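Local coordinates for effector protein HopAB2 (Pseudomonas syringae pv. tomato, PDB 3TL8) that acts in the host plant as a virulence factor that suppresses immunity-related cell death, yet triggers resistance in tomato when recognised by the Pto protein, at residues Glu55-Arg58 with Thr59-Glu62; Leu73-Gly76 with Ser77-Gln80. All blocks are in the same frame, centred on the assembly; numbering follows the deposited sequence.

Contact 1: residues Glu55-Arg58 with Thr59-Glu62; sequences EHLR and TALE
Leu57 meets Ala60 and Leu61 one turn further along helix 54-65. Its CD1 lies 4.2 Å from Leu61 CG and also 4.2 Å from Ala60 CB. One methyl branch therefore touches both neighbours, and the two leucine side chains cross at a slant. Leu57 CG stands anti to the backbone N (chi1 179°), which swings its end forward along the helix, although its CB starts out away from Thr59-Glu62. Thr59 works on another side of the turn. Its OG1 gives a weak hydrogen bond to His56 O at 3.3 Å. The threonine takes chi1 -46°, which sets OG1 beside its own backbone N and lets it reach back to that carbonyl. Thr59 N also bonds His56 O, at 3.2 Å, with the donor well above the carbonyl plane. The same oxygen thus has two donors from one residue. Regular i to i+4 alpha-helical bonds follow: Leu61 N to Leu57 O (3.1 Å) and Glu62 N to Arg58 O (2.7 Å). This helix belongs to the BAK1-binding domain of the effector and lies in its Pto-interaction region. Both leucines are buried, and they pack on helix 98-109 through Leu106. Arg58 runs out extended and forms a long salt bridge from NH1 to Glu55 OE1 (3.6 Å). Its NE makes a weak hydrogen bond to Asn107.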
ATOM      1  N   GLU B  55       6.172   6.955 -27.755  1.00101.79           N
ATOM      2  CA  GLU B  55       6.984   7.811 -26.895  1.00109.47           C
ATOM      3  C   GLU B  55       6.088   8.913 -26.341  1.00111.69           C
ATOM      4  O   GLU B  55       6.387   9.535 -25.318  1.00112.12           O
ATOM      5  CB  GLU B  55       8.171   8.403 -27.658  1.00118.24           C
ATOM      6  CG  GLU B  55       9.379   7.466 -27.791  1.00121.76           C
ATOM      7  CD  GLU B  55      10.226   7.399 -26.524  1.00118.58           C
ATOM      8  OE1 GLU B  55       9.863   8.055 -25.522  1.00116.37           O
ATOM      9  OE2 GLU B  55      11.260   6.693 -26.535  1.00114.80           O
ATOM     10  N   HIS B  56       4.986   9.142 -27.047  1.00109.54           N
ATOM     11  CA  HIS B  56       3.915  10.018 -26.597  1.00102.32           C
ATOM     12  C   HIS B  56       3.257   9.362 -25.407  1.00 84.18           C
ATOM     13  O   HIS B  56       3.040   9.982 -24.374  1.00 75.56           O
ATOM     14  CB  HIS B  56       2.865  10.103 -27.698  1.00106.81           C
ATOM     15  CG  HIS B  56       2.331  11.478 -27.937  1.00109.89           C
ATOM     16  ND1 HIS B  56       3.141  12.546 -28.251  1.00111.68           N
ATOM     17  CD2 HIS B  56       1.063  11.950 -27.944  1.00112.93           C
ATOM     18  CE1 HIS B  56       2.396  13.624 -28.422  1.00113.39           C
ATOM     19  NE2 HIS B  56       1.130  13.288 -28.243  1.00113.47           N
ATOM     20  N   LEU B  57       2.946   8.084 -25.593  1.00 84.55           N
ATOM     21  CA  LEU B  57       2.093   7.321 -24.692  1.00 86.77           C
ATOM     22  C   LEU B  57       2.714   7.079 -23.319  1.00 87.72           C
ATOM     23  O   LEU B  57       2.024   7.144 -22.301  1.00 84.70           O
ATOM     24  CB  LEU B  57       1.701   5.993 -25.342  1.00 81.44           C
ATOM     25  CG  LEU B  57       0.813   5.080 -24.498  1.00 87.88           C
ATOM     26  CD1 LEU B  57      -0.137   5.900 -23.657  1.00 90.34           C
ATOM     27  CD2 LEU B  57       0.051   4.085 -25.361  1.00 91.90           C
ATOM     28  N   ARG B  58       4.012   6.797 -23.296  1.00 89.45           N
ATOM     29  CA  ARG B  58       4.735   6.646 -22.042  1.00 91.60           C
ATOM     30  C   ARG B  58       4.211   7.671 -21.044  1.00 91.58           C
ATOM     31  O   ARG B  58       3.897   7.342 -19.900  1.00 92.45           O
ATOM     32  CB  ARG B  58       6.227   6.890 -22.274  1.00 95.36           C
ATOM     33  CG  ARG B  58       7.143   5.731 -21.936  1.00 94.24           C
ATOM     34  CD  ARG B  58       8.571   6.090 -22.301  1.00 98.43           C
ATOM     35  NE  ARG B  58       9.524   5.061 -21.903  1.00110.04           N
ATOM     36  CZ  ARG B  58      10.833   5.136 -22.127  1.00115.36           C
ATOM     37  NH1 ARG B  58      11.336   6.193 -22.752  1.00118.41           N
ATOM     38  NH2 ARG B  58      11.639   4.156 -21.728  1.00109.59           N
ATOM     39  N   THR B  59       4.092   8.913 -21.505  1.00 88.37           N
ATOM     40  CA  THR B  59       3.756  10.042 -20.643  1.00 81.53           C
ATOM     41  C   THR B  59       2.371   9.943 -20.006  1.00 64.64           C
ATOM     42  O   THR B  59       2.222  10.155 -18.807  1.00 57.27           O
ATOM     43  CB  THR B  59       3.871  11.376 -21.405  1.00 86.63           C
ATOM     44  OG1 THR B  59       5.091  11.395 -22.156  1.00 91.89           O
ATOM     45  CG2 THR B  59       3.853  12.553 -20.433  1.00 82.53           C
ATOM     46  N   ALA B  60       1.359   9.625 -20.805  1.00 60.84           N
ATOM     47  CA  ALA B  60       0.001   9.538 -20.279  1.00 69.81           C
ATOM     48  C   ALA B  60      -0.101   8.410 -19.258  1.00 78.12           C
ATOM     49  O   ALA B  60      -0.815   8.522 -18.257  1.00 79.01           O
ATOM     50  CB  ALA B  60      -0.998   9.333 -21.400  1.00 67.06           C
ATOM     51  N   LEU B  61       0.618   7.324 -19.526  1.00 74.43           N
ATOM     52  CA  LEU B  61       0.635   6.165 -18.647  1.00 71.43           C
ATOM     53  C   LEU B  61       1.440   6.407 -17.376  1.00 70.10           C
ATOM     54  O   LEU B  61       1.052   5.969 -16.299  1.00 60.70           O
ATOM     55  CB  LEU B  61       1.192   4.951 -19.384  1.00 68.21           C
ATOM     56  CG  LEU B  61       0.129   4.020 -19.944  1.00 69.09           C
ATOM     57  CD1 LEU B  61       0.773   2.744 -20.448  1.00 73.00           C
ATOM     58  CD2 LEU B  61      -0.887   3.722 -18.862  1.00 66.04           C
ATOM     59  N   GLU B  62       2.570   7.089 -17.512  1.00 74.82           N
ATOM     60  CA  GLU B  62       3.409   7.384 -16.366  1.00 78.74           C
ATOM     61  C   GLU B  62       2.677   8.339 -15.432  1.00 75.30           C
ATOM     62  O   GLU B  62       2.587   8.106 -14.230  1.00 77.26           O
ATOM     63  CB  GLU B  62       4.742   7.989 -16.806  1.00 89.04           C
ATOM     64  CG  GLU B  62       5.693   8.248 -15.648  1.00105.74           C
ATOM     65  CD  GLU B  62       6.946   8.998 -16.063  1.00122.07           C
ATOM     66  OE1 GLU B  62       7.024   9.441 -17.233  1.00128.62           O
ATOM     67  OE2 GLU B  62       7.852   9.145 -15.212  1.00123.48           O
TER

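Contact 2: residues Leu73-Gly76 with Ser77-Gln80; sequences LDIG and SALQ
Ile75 and Leu79 lie one turn apart on helix 73-81, and their side chains pass each other at a slant. The touching atom of Ile75 is CG1, 3.8 Å from Leu79 CG and 3.9 Å from Leu79 CD1. It meets the branch point of the leucine and one of its methyls. Ile75 holds CG1 anti to its backbone N (chi1 166°), beside the carbonyl carbon, and this sets the first carbon of its long branch against Leu79. Leu79 turns the other way at its first torsion: CG is anti to the carbonyl carbon (chi1 -68°) and sits beside its own N. That choice also brings Leu79 CG to 3.5 Å from Ile75 O. The leucine thus touches both the side chain and the carbonyl oxygen of the isoleucine. Ala78 adds a smaller surface, with its CB 3.3 Å from Ile75 O and more loosely placed against Ile75 CG1.

The backbone beneath is an alpha-helix near its start. Leu79 N bonds Ile75 O at 2.7 Å, and Gln80 N bonds Gly76 O at 2.8 Å. The bond at the start of the helix, Ser77 N to Leu73 O, is long and weak, although it is nearly straight. Leu73, Asp74, Ser77 and Gln80 are exposed, whereas Leu79 is buried. Ile71, Ile84 and Pro86 touch it from the loops before and after helix 73-81, the latter two belonging to the Pto-kinase interaction motif. Its side chain also packs against Leu99 and Leu102 of helix 98-109.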
ATOM      1  N   LEU B  73      -9.323  11.249 -22.977  1.00 99.30           N
ATOM      2  CA  LEU B  73     -10.401  10.614 -23.720  1.00103.22           C
ATOM      3  C   LEU B  73      -9.894  10.233 -25.104  1.00101.96           C
ATOM      4  O   LEU B  73     -10.276   9.203 -25.665  1.00 99.72           O
ATOM      5  CB  LEU B  73     -11.590  11.569 -23.827  1.00111.00           C
ATOM      6  CG  LEU B  73     -12.116  12.087 -22.485  1.00111.63           C
ATOM      7  CD1 LEU B  73     -12.837  13.415 -22.647  1.00108.68           C
ATOM      8  CD2 LEU B  73     -13.009  11.054 -21.804  1.00110.87           C
ATOM      9  N   ASP B  74      -9.028  11.089 -25.642  1.00 99.76           N
ATOM     10  CA  ASP B  74      -8.268  10.807 -26.851  1.00 99.65           C
ATOM     11  C   ASP B  74      -7.825   9.347 -26.843  1.00100.11           C
ATOM     12  O   ASP B  74      -8.191   8.559 -27.718  1.00104.76           O
ATOM     13  CB  ASP B  74      -7.052  11.754 -26.890  1.00100.24           C
ATOM     14  CG  ASP B  74      -6.010  11.373 -27.945  1.00105.30           C
ATOM     15  OD1 ASP B  74      -5.980  10.210 -28.404  1.00110.59           O
ATOM     16  OD2 ASP B  74      -5.192  12.251 -28.301  1.00101.23           O
ATOM     17  N   ILE B  75      -7.055   8.988 -25.826  1.00 97.20           N
ATOM     18  CA  ILE B  75      -6.421   7.680 -25.764  1.00 88.84           C
ATOM     19  C   ILE B  75      -7.237   6.628 -25.005  1.00 82.37           C
ATOM     20  O   ILE B  75      -7.079   5.430 -25.229  1.00 74.48           O
ATOM     21  CB  ILE B  75      -5.013   7.814 -25.186  1.00 81.94           C
ATOM     22  CG1 ILE B  75      -4.459   6.453 -24.787  1.00 90.06           C
ATOM     23  CG2 ILE B  75      -5.025   8.757 -24.005  1.00 80.34           C
ATOM     24  CD1 ILE B  75      -2.999   6.492 -24.465  1.00 91.46           C
ATOM     25  N   GLY B  76      -8.120   7.074 -24.121  1.00 89.99           N
ATOM     26  CA  GLY B  76      -9.015   6.156 -23.441  1.00 95.95           C
ATOM     27  C   GLY B  76      -9.662   5.231 -24.455  1.00 92.53           C
ATOM     28  O   GLY B  76      -9.632   4.007 -24.308  1.00 85.35           O
ATOM     29  N   SER B  77     -10.231   5.825 -25.502  1.00 96.62           N
ATOM     30  CA  SER B  77     -10.803   5.052 -26.600  1.00 92.20           C
ATOM     31  C   SER B  77      -9.743   4.171 -27.263  1.00 90.33           C
ATOM     32  O   SER B  77      -9.939   2.967 -27.415  1.00 99.12           O
ATOM     33  CB  SER B  77     -11.460   5.965 -27.633  1.00 84.22           C
ATOM     34  OG  SER B  77     -12.024   5.204 -28.690  1.00 88.31           O
ATOM     35  N   ALA B  78      -8.615   4.763 -27.642  1.00 75.46           N
ATOM     36  CA  ALA B  78      -7.535   3.987 -28.239  1.00 73.79           C
ATOM     37  C   ALA B  78      -7.193   2.727 -27.416  1.00 76.27           C
ATOM     38  O   ALA B  78      -6.994   1.648 -27.979  1.00 75.11           O
ATOM     39  CB  ALA B  78      -6.307   4.857 -28.430  1.00 68.90           C
ATOM     40  N   LEU B  79      -7.126   2.870 -26.093  1.00 76.81           N
ATOM     41  CA  LEU B  79      -6.879   1.732 -25.210  1.00 83.53           C
ATOM     42  C   LEU B  79      -8.080   0.795 -25.188  1.00 90.13           C
ATOM     43  O   LEU B  79      -7.931  -0.430 -25.222  1.00 86.17           O
ATOM     44  CB  LEU B  79      -6.589   2.205 -23.782  1.00 80.81           C
ATOM     45  CG  LEU B  79      -5.297   2.975 -23.516  1.00 73.87           C
ATOM     46  CD1 LEU B  79      -5.389   3.679 -22.178  1.00 77.94           C
ATOM     47  CD2 LEU B  79      -4.085   2.059 -23.567  1.00 64.38           C
ATOM     48  N   GLN B  80      -9.268   1.390 -25.111  1.00 93.91           N
ATOM     49  CA  GLN B  80     -10.521   0.652 -25.113  1.00 99.64           C
ATOM     50  C   GLN B  80     -10.636  -0.157 -26.404  1.00102.97           C
ATOM     51  O   GLN B  80     -11.180  -1.262 -26.433  1.00104.10           O
ATOM     52  CB  GLN B  80     -11.678   1.642 -25.017  1.00104.46           C
ATOM     53  CG  GLN B  80     -12.987   1.031 -24.582  1.00111.60           C
ATOM     54  CD  GLN B  80     -12.901   0.437 -23.195  1.00115.06           C
ATOM     55  OE1 GLN B  80     -12.324  -0.634 -23.003  1.00115.02           O
ATOM     56  NE2 GLN B  80     -13.471   1.133 -22.214  1.00114.31           N
TER

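Contacts 1 and 2 lie on two successive helices, 54-65 and 73-81, of the same BAK1-binding domain, with centres about 13 Å apart. Contact 1 is partly buried and has two leucines turned inward. Contact 2 is mainly a surface contact, with Leu79 as its one buried residue. Helix 98-109 is common ground: Leu61 of 55-62 and Leu79 of 73-80 both touch Leu99. Leu57 CD1 and Ile75 CD1 also come together between the two helices, but at 3.0 Å their exact fit is doubtful. Their polar chemistry differs. Contact 1 adds a weak threonine hydroxyl bond and a long arginine-glutamate salt bridge to the helix bonds. In contact 2 the hydrogen bonds between its segments are all backbone ones.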